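Local coordinates for protein tylactone synthase starter module and modules 1 & 2 (Streptomyces fradiae, PDB 2Z5L) that probably reduces the beta-keto group of a growing polyketide chain with a nicotinamide cofactor, as the first ketoreductase of the tylosin polyketide synthase, at residues A[260-265]-A[285-290]; A[289-294]-A[314-319]; A[279-284]-A[308-313]; A[337-342]-A[381-386]; A[253-258]-A[463-468]. One frame throughout, in Å; residues are numbered along the deposited sequence.

Contact 1 of 5, residues A[260-265]-A[285-290]; sequences GTVLIT and ERLVLT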
# COMPACT_ATOMS: atom_id res chain seq x y z
N GLY A 260 -20.63 -3.36 -22.38
CA GLY A 260 -20.94 -1.96 -22.18
C GLY A 260 -19.74 -1.02 -22.30
O GLY A 260 -18.80 -1.29 -23.05
N THR A 261 -19.77 0.08 -21.55
CA THR A 261 -18.67 1.05 -21.58
C THR A 261 -17.60 0.72 -20.54
O THR A 261 -17.92 0.47 -19.37
CB THR A 261 -19.20 2.50 -21.35
OG1 THR A 261 -20.26 2.76 -22.28
CG2 THR A 261 -18.09 3.53 -21.58
N VAL A 262 -16.34 0.69 -20.96
CA VAL A 262 -15.25 0.40 -20.05
C VAL A 262 -14.33 1.62 -19.98
O VAL A 262 -13.83 2.11 -20.99
CB VAL A 262 -14.44 -0.85 -20.50
CG1 VAL A 262 -13.33 -1.13 -19.51
CG2 VAL A 262 -15.36 -2.05 -20.62
N LEU A 263 -14.15 2.13 -18.77
CA LEU A 263 -13.30 3.29 -18.53
C LEU A 263 -11.93 2.78 -18.07
O LEU A 263 -11.85 2.01 -17.12
CB LEU A 263 -13.88 4.17 -17.43
CG LEU A 263 -13.04 5.36 -16.98
CD1 LEU A 263 -12.74 6.28 -18.18
CD2 LEU A 263 -13.80 6.14 -15.90
N ILE A 264 -10.88 3.24 -18.75
CA ILE A 264 -9.52 2.83 -18.41
C ILE A 264 -8.60 4.03 -18.22
O ILE A 264 -8.29 4.73 -19.19
CB ILE A 264 -8.89 1.95 -19.51
CG1 ILE A 264 -9.61 0.60 -19.60
CG2 ILE A 264 -7.40 1.75 -19.24
CD1 ILE A 264 -9.31 -0.16 -20.88
N THR A 265 -8.15 4.27 -16.99
CA THR A 265 -7.23 5.39 -16.80
C THR A 265 -5.82 4.91 -17.12
O THR A 265 -5.56 3.70 -17.13
CB THR A 265 -7.31 6.01 -15.37
OG1 THR A 265 -6.73 5.13 -14.41
CG2 THR A 265 -8.78 6.26 -14.98
N GLU A 285 -18.02 -2.94 -25.62
CA GLU A 285 -18.86 -2.20 -26.54
C GLU A 285 -18.30 -0.79 -26.72
O GLU A 285 -18.44 -0.17 -27.77
CB GLU A 285 -20.29 -2.11 -26.02
CG GLU A 285 -21.02 -3.44 -25.93
CD GLU A 285 -22.47 -3.26 -25.53
OE1 GLU A 285 -23.16 -2.43 -26.16
OE2 GLU A 285 -22.93 -3.97 -24.60
N ARG A 286 -17.68 -0.28 -25.67
CA ARG A 286 -17.10 1.05 -25.72
C ARG A 286 -15.95 1.16 -24.73
O ARG A 286 -16.03 0.71 -23.59
CB ARG A 286 -18.15 2.11 -25.39
CG ARG A 286 -17.65 3.56 -25.51
CD ARG A 286 -18.68 4.57 -24.97
NE ARG A 286 -19.98 4.45 -25.63
CZ ARG A 286 -21.11 4.93 -25.12
NH1 ARG A 286 -21.10 5.57 -23.95
NH2 ARG A 286 -22.25 4.76 -25.76
N LEU A 287 -14.86 1.76 -25.20
CA LEU A 287 -13.71 1.97 -24.36
C LEU A 287 -13.50 3.47 -24.30
O LEU A 287 -13.63 4.17 -25.31
CB LEU A 287 -12.45 1.31 -24.96
CG LEU A 287 -12.34 -0.21 -24.87
CD1 LEU A 287 -10.99 -0.69 -25.44
CD2 LEU A 287 -12.46 -0.64 -23.42
N VAL A 288 -13.22 3.95 -23.10
CA VAL A 288 -12.96 5.36 -22.85
C VAL A 288 -11.59 5.38 -22.19
O VAL A 288 -11.44 4.89 -21.07
CB VAL A 288 -14.01 5.95 -21.92
CG1 VAL A 288 -13.61 7.33 -21.48
CG2 VAL A 288 -15.35 6.00 -22.65
N LEU A 289 -10.60 5.92 -22.88
CA LEU A 289 -9.24 5.96 -22.38
C LEU A 289 -8.82 7.35 -21.97
O LEU A 289 -9.04 8.32 -22.71
CB LEU A 289 -8.29 5.43 -23.45
CG LEU A 289 -8.73 4.15 -24.17
CD1 LEU A 289 -7.79 3.90 -25.34
CD2 LEU A 289 -8.75 2.97 -23.22
N THR A 290 -8.21 7.47 -20.80
CA THR A 290 -7.77 8.78 -20.37
C THR A 290 -6.26 8.75 -20.30
O THR A 290 -5.68 7.70 -20.02
CB THR A 290 -8.32 9.16 -18.99
OG1 THR A 290 -7.53 8.54 -17.98
CG2 THR A 290 -9.77 8.66 -18.86
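Val262 and Leu287 meet side by side in the parallel pairing of strands 261-265 and 286-290, with Leu287 CD2 3.5 Å from Val262 CB. That leucine methyl also approaches Ile264 CD1, and Leu289 CD2 comes within 3.9 Å of Ile264 CB. With CG beside the backbone N (chi1 -74°), CD1 continues the Leu287 chain while the other branch, CD2, turns to Val262 and Ile264. The reverse face carries Thr261, Leu263, Arg286 and Val288. Here Leu263 CD1 slants across to Val288 CG1 at 3.6 Å, while Thr261 OG1 lies over one face of the Arg286 guanidinium, 3.4 Å from NH1 but badly angled for a hydrogen bond. Between the faces, Val262 and Ile264 exchange backbone bonds with residues 286 to 290; Val262 N to Arg286 O is short, 2.6 Å. At the strand entrance, Gly260 O accepts from both Glu285 N and Arg286 N, and Glu285 OE2 takes Gly260 N from above the carboxylate plane at 3.3 Å. These are the first two strands of the Rossmann beta-alpha-beta unit: helix 270-281 packs on Val262, Ile264 and Leu287, helix 324-333 on Leu263, Val288 and Thr290, and strand 338-341 flanks 261-265.

Contact 2 of 5, residues A[289-294]-A[314-319]; sequences LTSRRG and VVHAAC
A parallel strand pairing joins 289-291 to 314-318 at the edge of the Rossmann sheet, closing the beta-alpha-beta unit that runs through helix 300-308. Leu289 N gives to Val315 O and Ala317 N to Leu289 O, both at 2.9 Å and nearly straight. Ser291 N then bonds to Ala317 O at 3.1 Å. Further on, the pairing slackens: Cys319 N to Ser291 O is weak, with an angle of 133°.

What sets this pairing apart is His316. Its CG lies anti to the backbone N (chi1 -168°), which carries the imidazole obliquely forward, over toward the neighbouring strand and the turn after Ser291. There NE2 forms a short 2.6 Å hydrogen bond with Ser291 OG, which sits at the ring edge, near its plane. Gly294 C lies over one ring face, 3.2 Å from CE1, and Ala318 CB packs against Gly294 CA at 3.7 Å. Gly294, at positive phi, bonds weakly through its N back to Ser291 OG, so that hydroxyl links the turn and the imidazole. Met268 touches both Ser291 and His316.

The geometry fits either direction of the bond between Ser291 OG and His316 NE2, and the weak acceptance from Gly294 N does not settle it; a hydroxyl donating to NE2 would need that nitrogen unprotonated. In either case the short bond fixes the ring's rotation beside the turn.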
# COMPACT_ATOMS: atom_id res chain seq x y z
N LEU A 289 -10.60 5.92 -22.88
CA LEU A 289 -9.24 5.96 -22.38
C LEU A 289 -8.82 7.35 -21.97
O LEU A 289 -9.04 8.32 -22.71
CB LEU A 289 -8.29 5.43 -23.45
CG LEU A 289 -8.73 4.15 -24.17
CD1 LEU A 289 -7.79 3.90 -25.34
CD2 LEU A 289 -8.75 2.97 -23.22
N THR A 290 -8.21 7.47 -20.80
CA THR A 290 -7.77 8.78 -20.37
C THR A 290 -6.26 8.75 -20.30
O THR A 290 -5.68 7.70 -20.02
CB THR A 290 -8.32 9.16 -18.99
OG1 THR A 290 -7.53 8.54 -17.98
CG2 THR A 290 -9.77 8.66 -18.86
N SER A 291 -5.64 9.88 -20.59
CA SER A 291 -4.19 10.01 -20.54
C SER A 291 -3.80 11.48 -20.37
O SER A 291 -4.60 12.38 -20.61
CB SER A 291 -3.57 9.47 -21.82
OG SER A 291 -3.93 10.25 -22.95
N ARG A 292 -2.56 11.69 -19.95
CA ARG A 292 -1.99 13.01 -19.71
C ARG A 292 -2.07 13.95 -20.91
O ARG A 292 -2.39 15.12 -20.76
CB ARG A 292 -0.52 12.86 -19.26
CG ARG A 292 0.23 11.69 -19.94
CD ARG A 292 0.27 10.44 -19.05
NE ARG A 292 -0.06 9.20 -19.75
CZ ARG A 292 -1.10 8.42 -19.45
NH1 ARG A 292 -1.91 8.78 -18.46
NH2 ARG A 292 -1.32 7.29 -20.12
N ARG A 293 -1.76 13.43 -22.10
CA ARG A 293 -1.78 14.23 -23.33
C ARG A 293 -3.08 14.04 -24.10
O ARG A 293 -3.37 14.80 -25.02
CB ARG A 293 -0.61 13.82 -24.25
CG ARG A 293 0.78 14.02 -23.67
CD ARG A 293 1.37 15.38 -24.01
NE ARG A 293 1.54 15.60 -25.45
CZ ARG A 293 0.79 16.44 -26.17
NH1 ARG A 293 -0.18 17.13 -25.59
NH2 ARG A 293 1.02 16.60 -27.46
N GLY A 294 -3.86 13.02 -23.74
CA GLY A 294 -5.10 12.79 -24.44
C GLY A 294 -4.86 12.23 -25.83
O GLY A 294 -3.81 11.61 -26.06
N VAL A 314 -14.42 3.60 -29.55
CA VAL A 314 -13.33 4.19 -28.75
C VAL A 314 -13.22 5.68 -28.66
O VAL A 314 -13.12 6.39 -29.66
CB VAL A 314 -11.96 3.71 -29.27
CG1 VAL A 314 -10.84 4.33 -28.44
CG2 VAL A 314 -11.91 2.21 -29.26
N VAL A 315 -13.15 6.15 -27.42
CA VAL A 315 -13.01 7.58 -27.18
C VAL A 315 -11.78 7.86 -26.30
O VAL A 315 -11.53 7.15 -25.33
CB VAL A 315 -14.32 8.10 -26.51
CG1 VAL A 315 -14.06 8.56 -25.09
CG2 VAL A 315 -14.93 9.20 -27.36
N HIS A 316 -11.03 8.91 -26.62
CA HIS A 316 -9.84 9.25 -25.86
C HIS A 316 -9.87 10.70 -25.34
O HIS A 316 -10.09 11.65 -26.10
CB HIS A 316 -8.61 9.02 -26.74
CG HIS A 316 -7.31 9.08 -26.00
ND1 HIS A 316 -6.09 8.89 -26.61
CD2 HIS A 316 -7.04 9.31 -24.69
CE1 HIS A 316 -5.13 9.01 -25.71
NE2 HIS A 316 -5.68 9.27 -24.54
N ALA A 317 -9.62 10.87 -24.04
CA ALA A 317 -9.61 12.20 -23.44
C ALA A 317 -8.42 12.46 -22.52
O ALA A 317 -7.88 11.54 -21.90
CB ALA A 317 -10.91 12.43 -22.67
N ALA A 318 -8.04 13.73 -22.40
CA ALA A 318 -6.93 14.12 -21.54
C ALA A 318 -7.43 14.35 -20.12
O ALA A 318 -8.62 14.61 -19.90
CB ALA A 318 -6.28 15.40 -22.08
N CYS A 319 -6.53 14.26 -19.15
CA CYS A 319 -6.89 14.46 -17.76
C CYS A 319 -5.68 14.31 -16.84
O CYS A 319 -4.72 13.62 -17.16
CB CYS A 319 -7.96 13.44 -17.34
SG CYS A 319 -8.35 13.47 -15.57

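Contact 3 of 5, residues A[279-284]-A[308-313]; sequences LAAEGA and RGHGCE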
# COMPACT_ATOMS: atom_id res chain seq x y z
N LEU A 279 -9.66 -6.16 -23.83
CA LEU A 279 -11.06 -5.90 -23.53
C LEU A 279 -11.86 -5.71 -24.81
O LEU A 279 -12.88 -6.37 -25.03
CB LEU A 279 -11.17 -4.67 -22.63
CG LEU A 279 -10.50 -4.94 -21.28
CD1 LEU A 279 -10.80 -3.83 -20.29
CD2 LEU A 279 -11.00 -6.30 -20.74
N ALA A 280 -11.38 -4.81 -25.66
CA ALA A 280 -12.02 -4.51 -26.94
C ALA A 280 -12.18 -5.76 -27.78
O ALA A 280 -13.19 -5.94 -28.47
CB ALA A 280 -11.20 -3.50 -27.70
N ALA A 281 -11.16 -6.63 -27.71
CA ALA A 281 -11.18 -7.86 -28.46
C ALA A 281 -12.07 -8.92 -27.83
O ALA A 281 -12.39 -9.92 -28.47
CB ALA A 281 -9.76 -8.40 -28.62
N GLU A 282 -12.51 -8.70 -26.60
CA GLU A 282 -13.34 -9.72 -25.96
C GLU A 282 -14.76 -9.32 -25.61
O GLU A 282 -15.35 -9.89 -24.69
CB GLU A 282 -12.67 -10.26 -24.71
CG GLU A 282 -11.32 -10.90 -24.95
CD GLU A 282 -10.73 -11.49 -23.69
OE1 GLU A 282 -9.55 -11.90 -23.72
OE2 GLU A 282 -11.46 -11.55 -22.67
N GLY A 283 -15.32 -8.35 -26.32
CA GLY A 283 -16.70 -7.99 -26.03
C GLY A 283 -16.97 -6.60 -25.52
O GLY A 283 -18.12 -6.27 -25.22
N ALA A 284 -15.95 -5.76 -25.40
CA ALA A 284 -16.21 -4.40 -24.94
C ALA A 284 -17.00 -3.68 -26.03
O ALA A 284 -16.68 -3.81 -27.22
CB ALA A 284 -14.89 -3.68 -24.66
N ARG A 308 -11.03 0.02 -32.65
CA ARG A 308 -12.37 0.07 -33.23
C ARG A 308 -12.54 -1.07 -34.22
O ARG A 308 -13.65 -1.49 -34.52
CB ARG A 308 -12.58 1.39 -33.96
CG ARG A 308 -12.38 2.58 -33.11
CD ARG A 308 -12.56 3.85 -33.92
NE ARG A 308 -12.42 5.00 -33.02
CZ ARG A 308 -11.41 5.86 -33.04
NH1 ARG A 308 -10.44 5.72 -33.93
NH2 ARG A 308 -11.36 6.86 -32.15
N GLY A 309 -11.41 -1.58 -34.72
CA GLY A 309 -11.45 -2.68 -35.66
C GLY A 309 -12.02 -3.93 -35.02
O GLY A 309 -12.44 -4.85 -35.71
N HIS A 310 -12.01 -3.97 -33.69
CA HIS A 310 -12.53 -5.12 -32.97
C HIS A 310 -14.04 -4.99 -32.86
O HIS A 310 -14.70 -5.90 -32.37
CB HIS A 310 -11.93 -5.20 -31.57
CG HIS A 310 -10.52 -5.70 -31.55
ND1 HIS A 310 -10.18 -6.99 -31.91
CD2 HIS A 310 -9.35 -5.07 -31.27
CE1 HIS A 310 -8.87 -7.13 -31.86
NE2 HIS A 310 -8.34 -5.98 -31.47
N GLY A 311 -14.56 -3.85 -33.31
CA GLY A 311 -15.99 -3.59 -33.26
C GLY A 311 -16.32 -2.63 -32.14
O GLY A 311 -17.38 -2.00 -32.13
N CYS A 312 -15.40 -2.51 -31.20
CA CYS A 312 -15.55 -1.65 -30.03
C CYS A 312 -15.47 -0.15 -30.36
O CYS A 312 -14.61 0.28 -31.13
CB CYS A 312 -14.48 -2.01 -29.01
SG CYS A 312 -14.70 -1.18 -27.45
N GLU A 313 -16.34 0.65 -29.75
CA GLU A 313 -16.29 2.09 -29.94
C GLU A 313 -15.28 2.75 -29.00
O GLU A 313 -15.29 2.49 -27.80
CB GLU A 313 -17.68 2.71 -29.73
CG GLU A 313 -17.82 4.12 -30.28
CD GLU A 313 -19.17 4.73 -29.96
OE1 GLU A 313 -20.19 4.25 -30.50
OE2 GLU A 313 -19.22 5.70 -29.18
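Ala280 and Ala281, in the last turn of helix 270-281, face a turn that leads from helix 300-308 into strand 313-318. Leu279 O closes the helix by accepting from Glu282 N at 2.8 Å and from Ala284 N at 3.2 Å, the two donors coming from opposite faces of its carbonyl plane. The chain then swings through Gly283, whose positive phi suits glycine, toward strand 286-291. On the other side, residues 308 to 311 make a type I beta turn closed by the bond from Gly311 N to Arg308 O. Gly311 also has positive phi and is the first residue to leave the helical conformation. The backbones come nearest at Ala281 and His310, whose CA atoms are 5.4 Å apart. In the Rossmann fold, both helices pack on the same side of the parallel sheet, and this contact joins the C-terminal end of one to the exit turn of the next.

The His310 imidazole lays one face against Ala281: CB stands 3.7 Å from the ring centroid and 20° off its normal, a CH-pi contact displaced toward the rim. With CG anti to the carbonyl carbon (chi1 -75°), the ring lies alongside the helix end, while His310 CB comes 3.4 Å from Ala280 O. Deeper in, Cys312 fills the seam between helix and loop. Its CB packs on Ala280 CB at 3.8 Å, and SG, carried anti to the backbone N, packs beside Ala284 CB. Leu287, from strand 286-291, touches both Ala280 and Cys312 beneath them.

Contact 4 of 5, residues A[337-342]-A[381-386]; sequences NAVFHT and KGLDAF
The side-chain amide of Asn337 lies flat toward Gly382 O, which sits within 4° of its plane; the bond from ND2 is 3.2 Å long and almost straight at 174°. From the carbonyl's own side the geometry is less regular, because ND2 stands above the Gly382 carbonyl plane. At its other end OD1 accepts from Thr261 N, so the amide links the start of strand 261-265 to the loop at Gly382. A second flat group, the Phe386 ring, is met obliquely by Val339, with CB 4.2 Å from CD1. Arg418 forms a cation-pi contact with this ring.

The backbone of Asn337 is held too: its O accepts from Asp384 N at 2.8 Å. Next along, Val339 N gives to Ala385 O, also at 2.8 Å, and Val339 pairs with Phe386 in a parallel bridge. Ala338 CB and Ala385 CB press together at 3.5 Å on the face that Trp256 covers. On the opposite face, Leu383 turns its CD1 back onto Val339 CG2 at 3.7 Å. Leu383 CG is anti to the backbone N (chi1 -178°), which brings this branch to the valine although CB points away from it.

Here the loop after helix 356-376 enters strand 386-391 beside strand 338-341. Helix 356-376 packs through Leu373 on Val339 and Phe386, while strand 261-265 borders 338-341 on its other edge.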
# COMPACT_ATOMS: atom_id res chain seq x y z
N ASN A 337 -19.65 0.77 -17.05
CA ASN A 337 -20.11 -0.47 -16.44
C ASN A 337 -18.93 -1.10 -15.74
O ASN A 337 -19.08 -1.97 -14.88
CB ASN A 337 -20.64 -1.42 -17.51
CG ASN A 337 -21.81 -0.84 -18.26
OD1 ASN A 337 -21.76 -0.67 -19.47
ND2 ASN A 337 -22.88 -0.52 -17.53
N ALA A 338 -17.74 -0.66 -16.13
CA ALA A 338 -16.50 -1.15 -15.54
C ALA A 338 -15.42 -0.06 -15.62
O ALA A 338 -15.30 0.64 -16.63
CB ALA A 338 -16.03 -2.40 -16.27
N VAL A 339 -14.67 0.09 -14.53
CA VAL A 339 -13.58 1.08 -14.45
C VAL A 339 -12.27 0.36 -14.14
O VAL A 339 -12.22 -0.49 -13.26
CB VAL A 339 -13.84 2.12 -13.33
CG1 VAL A 339 -12.67 3.09 -13.22
CG2 VAL A 339 -15.11 2.89 -13.62
N PHE A 340 -11.21 0.71 -14.87
CA PHE A 340 -9.89 0.11 -14.65
C PHE A 340 -8.90 1.26 -14.43
O PHE A 340 -8.63 2.05 -15.34
CB PHE A 340 -9.47 -0.73 -15.85
CG PHE A 340 -10.26 -2.01 -16.01
CD1 PHE A 340 -9.84 -3.19 -15.41
CD2 PHE A 340 -11.43 -2.03 -16.75
CE1 PHE A 340 -10.57 -4.38 -15.58
CE2 PHE A 340 -12.16 -3.21 -16.93
CZ PHE A 340 -11.73 -4.38 -16.34
N HIS A 341 -8.36 1.35 -13.22
CA HIS A 341 -7.42 2.42 -12.88
C HIS A 341 -5.97 1.95 -12.98
O HIS A 341 -5.46 1.32 -12.05
CB HIS A 341 -7.71 2.90 -11.46
CG HIS A 341 -6.95 4.14 -11.07
ND1 HIS A 341 -6.94 5.28 -11.85
CD2 HIS A 341 -6.19 4.41 -9.98
CE1 HIS A 341 -6.20 6.20 -11.26
NE2 HIS A 341 -5.73 5.70 -10.13
N THR A 342 -5.30 2.26 -14.09
CA THR A 342 -3.91 1.85 -14.23
C THR A 342 -2.98 3.07 -14.11
O THR A 342 -1.76 2.91 -14.10
CB THR A 342 -3.62 1.10 -15.58
OG1 THR A 342 -3.29 2.04 -16.59
CG2 THR A 342 -4.85 0.33 -16.08
N LYS A 381 -25.46 3.18 -11.12
CA LYS A 381 -25.88 1.82 -10.77
C LYS A 381 -25.40 0.78 -11.77
O LYS A 381 -25.24 -0.39 -11.43
CB LYS A 381 -27.41 1.78 -10.65
CG LYS A 381 -27.97 2.66 -9.53
CD LYS A 381 -29.50 2.73 -9.56
CE LYS A 381 -30.16 1.40 -9.18
NZ LYS A 381 -31.65 1.49 -9.26
N GLY A 382 -25.14 1.21 -13.00
CA GLY A 382 -24.67 0.29 -14.03
C GLY A 382 -23.27 -0.23 -13.79
O GLY A 382 -22.87 -1.25 -14.37
N LEU A 383 -22.52 0.45 -12.93
CA LEU A 383 -21.14 0.06 -12.61
C LEU A 383 -21.10 -1.28 -11.88
O LEU A 383 -21.65 -1.42 -10.80
CB LEU A 383 -20.49 1.14 -11.74
CG LEU A 383 -19.02 0.94 -11.34
CD1 LEU A 383 -18.14 1.02 -12.57
CD2 LEU A 383 -18.63 2.01 -10.33
N ASP A 384 -20.45 -2.27 -12.47
CA ASP A 384 -20.36 -3.57 -11.82
C ASP A 384 -18.91 -4.03 -11.72
O ASP A 384 -18.63 -5.18 -11.42
CB ASP A 384 -21.15 -4.62 -12.59
CG ASP A 384 -20.48 -5.00 -13.88
OD1 ASP A 384 -20.33 -4.12 -14.75
OD2 ASP A 384 -20.10 -6.18 -14.02
N ALA A 385 -17.98 -3.12 -11.99
CA ALA A 385 -16.57 -3.45 -11.92
C ALA A 385 -15.72 -2.21 -11.63
O ALA A 385 -15.80 -1.21 -12.34
CB ALA A 385 -16.13 -4.11 -13.21
N PHE A 386 -14.93 -2.30 -10.57
CA PHE A 386 -14.05 -1.23 -10.13
C PHE A 386 -12.70 -1.90 -9.85
O PHE A 386 -12.46 -2.45 -8.76
CB PHE A 386 -14.63 -0.62 -8.85
CG PHE A 386 -14.13 0.76 -8.54
CD1 PHE A 386 -14.66 1.87 -9.19
CD2 PHE A 386 -13.14 0.95 -7.58
CE1 PHE A 386 -14.20 3.16 -8.88
CE2 PHE A 386 -12.69 2.23 -7.27
CZ PHE A 386 -13.21 3.34 -7.92

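Contact 5 of 5, residues A[253-258]-A[463-468]; sequences AASWQP and ALLGAM
A Met-aromatic contact ties the loop entering strand 261-265, the first of the KR domain's Rossmann unit, to helix 457-470. Met468 lays its terminal methyl over one face of the Trp256 indole: CE is 3.8 Å from the centroid of the six-membered ring and 17° off its normal, a CH-pi contact. SD lies oblique to the five-membered ring, 4.8 Å from its centroid. A bend at chi3 (88°) turns the methyl onto the indole, while closer to the backbone Met468 CB packs against Trp256 CB at 3.8 Å. Leu465 takes another side of the tryptophan, its CD2 lying at the ring edge, near the plane, 4.3 Å from Trp256 CB.

The loop lies across the helix, one turn of which offers Leu465, Gly466 and Met468 to it. Where the backbones come nearest, Gly466 CA makes a CA-H...O contact of 3.3 Å with Ala254 O. A second such contact joins Ser255 CA to Leu465 O, also at 3.3 Å, while Trp256 N is near that oxygen at too poor an angle for a hydrogen bond. The indole also touches Ala338 and Phe340 of strand 338-341 and Ala385, and Met468 touches Phe340 and Val387.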
# COMPACT_ATOMS: atom_id res chain seq x y z
N ALA A 253 -11.25 -21.95 -13.58
CA ALA A 253 -11.89 -21.56 -14.83
C ALA A 253 -12.59 -20.22 -14.71
O ALA A 253 -13.11 -19.69 -15.69
CB ALA A 253 -12.89 -22.63 -15.25
N ALA A 254 -12.62 -19.67 -13.50
CA ALA A 254 -13.28 -18.39 -13.27
C ALA A 254 -12.65 -17.31 -14.14
O ALA A 254 -11.43 -17.22 -14.25
CB ALA A 254 -13.18 -18.01 -11.80
N SER A 255 -13.50 -16.49 -14.75
CA SER A 255 -13.03 -15.41 -15.60
C SER A 255 -14.07 -14.30 -15.67
O SER A 255 -15.17 -14.44 -15.14
CB SER A 255 -12.72 -15.93 -17.00
OG SER A 255 -12.26 -14.88 -17.84
N TRP A 256 -13.72 -13.21 -16.33
CA TRP A 256 -14.64 -12.10 -16.45
C TRP A 256 -14.75 -11.70 -17.92
O TRP A 256 -13.78 -11.82 -18.67
CB TRP A 256 -14.13 -10.92 -15.60
CG TRP A 256 -15.12 -9.83 -15.39
CD1 TRP A 256 -16.19 -9.84 -14.55
CD2 TRP A 256 -15.16 -8.58 -16.08
NE1 TRP A 256 -16.90 -8.67 -14.67
CE2 TRP A 256 -16.29 -7.88 -15.61
CE3 TRP A 256 -14.35 -7.99 -17.06
CZ2 TRP A 256 -16.63 -6.61 -16.08
CZ3 TRP A 256 -14.69 -6.73 -17.53
CH2 TRP A 256 -15.83 -6.05 -17.04
N GLN A 257 -15.93 -11.27 -18.34
CA GLN A 257 -16.13 -10.85 -19.73
C GLN A 257 -16.64 -9.41 -19.80
O GLN A 257 -17.68 -9.08 -19.24
CB GLN A 257 -17.12 -11.77 -20.44
CG GLN A 257 -16.49 -13.03 -21.00
CD GLN A 257 -17.48 -13.88 -21.78
OE1 GLN A 257 -18.14 -13.41 -22.72
NE2 GLN A 257 -17.60 -15.15 -21.39
N PRO A 258 -15.89 -8.54 -20.50
CA PRO A 258 -16.25 -7.13 -20.65
C PRO A 258 -17.53 -6.91 -21.45
O PRO A 258 -17.85 -7.69 -22.34
CB PRO A 258 -15.03 -6.55 -21.36
CG PRO A 258 -14.64 -7.69 -22.26
CD PRO A 258 -14.69 -8.86 -21.29
N ALA A 463 -4.74 -13.56 -15.16
CA ALA A 463 -4.79 -13.59 -13.71
C ALA A 463 -5.79 -12.54 -13.23
O ALA A 463 -6.51 -12.75 -12.24
CB ALA A 463 -3.42 -13.32 -13.14
N LEU A 464 -5.83 -11.42 -13.93
CA LEU A 464 -6.76 -10.34 -13.58
C LEU A 464 -8.18 -10.83 -13.79
O LEU A 464 -9.01 -10.80 -12.89
CB LEU A 464 -6.51 -9.11 -14.46
CG LEU A 464 -7.49 -7.94 -14.30
CD1 LEU A 464 -7.48 -7.46 -12.87
CD2 LEU A 464 -7.12 -6.81 -15.25
N LEU A 465 -8.45 -11.30 -15.01
CA LEU A 465 -9.76 -11.81 -15.35
C LEU A 465 -10.13 -12.96 -14.40
O LEU A 465 -11.30 -13.12 -14.02
CB LEU A 465 -9.79 -12.28 -16.81
CG LEU A 465 -9.49 -11.16 -17.82
CD1 LEU A 465 -9.71 -11.67 -19.24
CD2 LEU A 465 -10.39 -9.96 -17.54
N GLY A 466 -9.13 -13.75 -14.01
CA GLY A 466 -9.37 -14.85 -13.10
C GLY A 466 -9.74 -14.35 -11.72
O GLY A 466 -10.66 -14.86 -11.08
N ALA A 467 -9.01 -13.35 -11.25
CA ALA A 467 -9.26 -12.78 -9.94
C ALA A 467 -10.62 -12.13 -9.94
O ALA A 467 -11.36 -12.22 -8.95
CB ALA A 467 -8.18 -11.74 -9.61
N MET A 468 -10.95 -11.45 -11.03
CA MET A 468 -12.24 -10.77 -11.16
C MET A 468 -13.39 -11.78 -11.17
O MET A 468 -14.51 -11.47 -10.77
CB MET A 468 -12.27 -9.91 -12.43
CG MET A 468 -11.48 -8.62 -12.32
SD MET A 468 -11.46 -7.74 -13.92
CE MET A 468 -12.99 -6.75 -13.76

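Contacts 4, 1 and 2 follow one another across the parallel sheet of the ketoreductase domain, in the strand order 386-391, 338-341, 261-265, 286-291, 313-318. Centre to centre, contact 1 is about 10 Å from contact 2, with which it shares Leu289 and Thr290, and about 9 Å from contact 4. Contact 3, about 10 Å from contact 1 between centres, lies at the strand entrances, where the backbone of Glu313 bonds to Glu285 and Leu287. Along the chain contact 2 begins on the strand where contact 1 ends, contact 3 interleaves with both, contact 4 follows in series, and contact 5 encloses them all. Its Trp256 and Met468 meet Phe340, placing helix 457-470 against the Rossmann core that probably binds the cofactor.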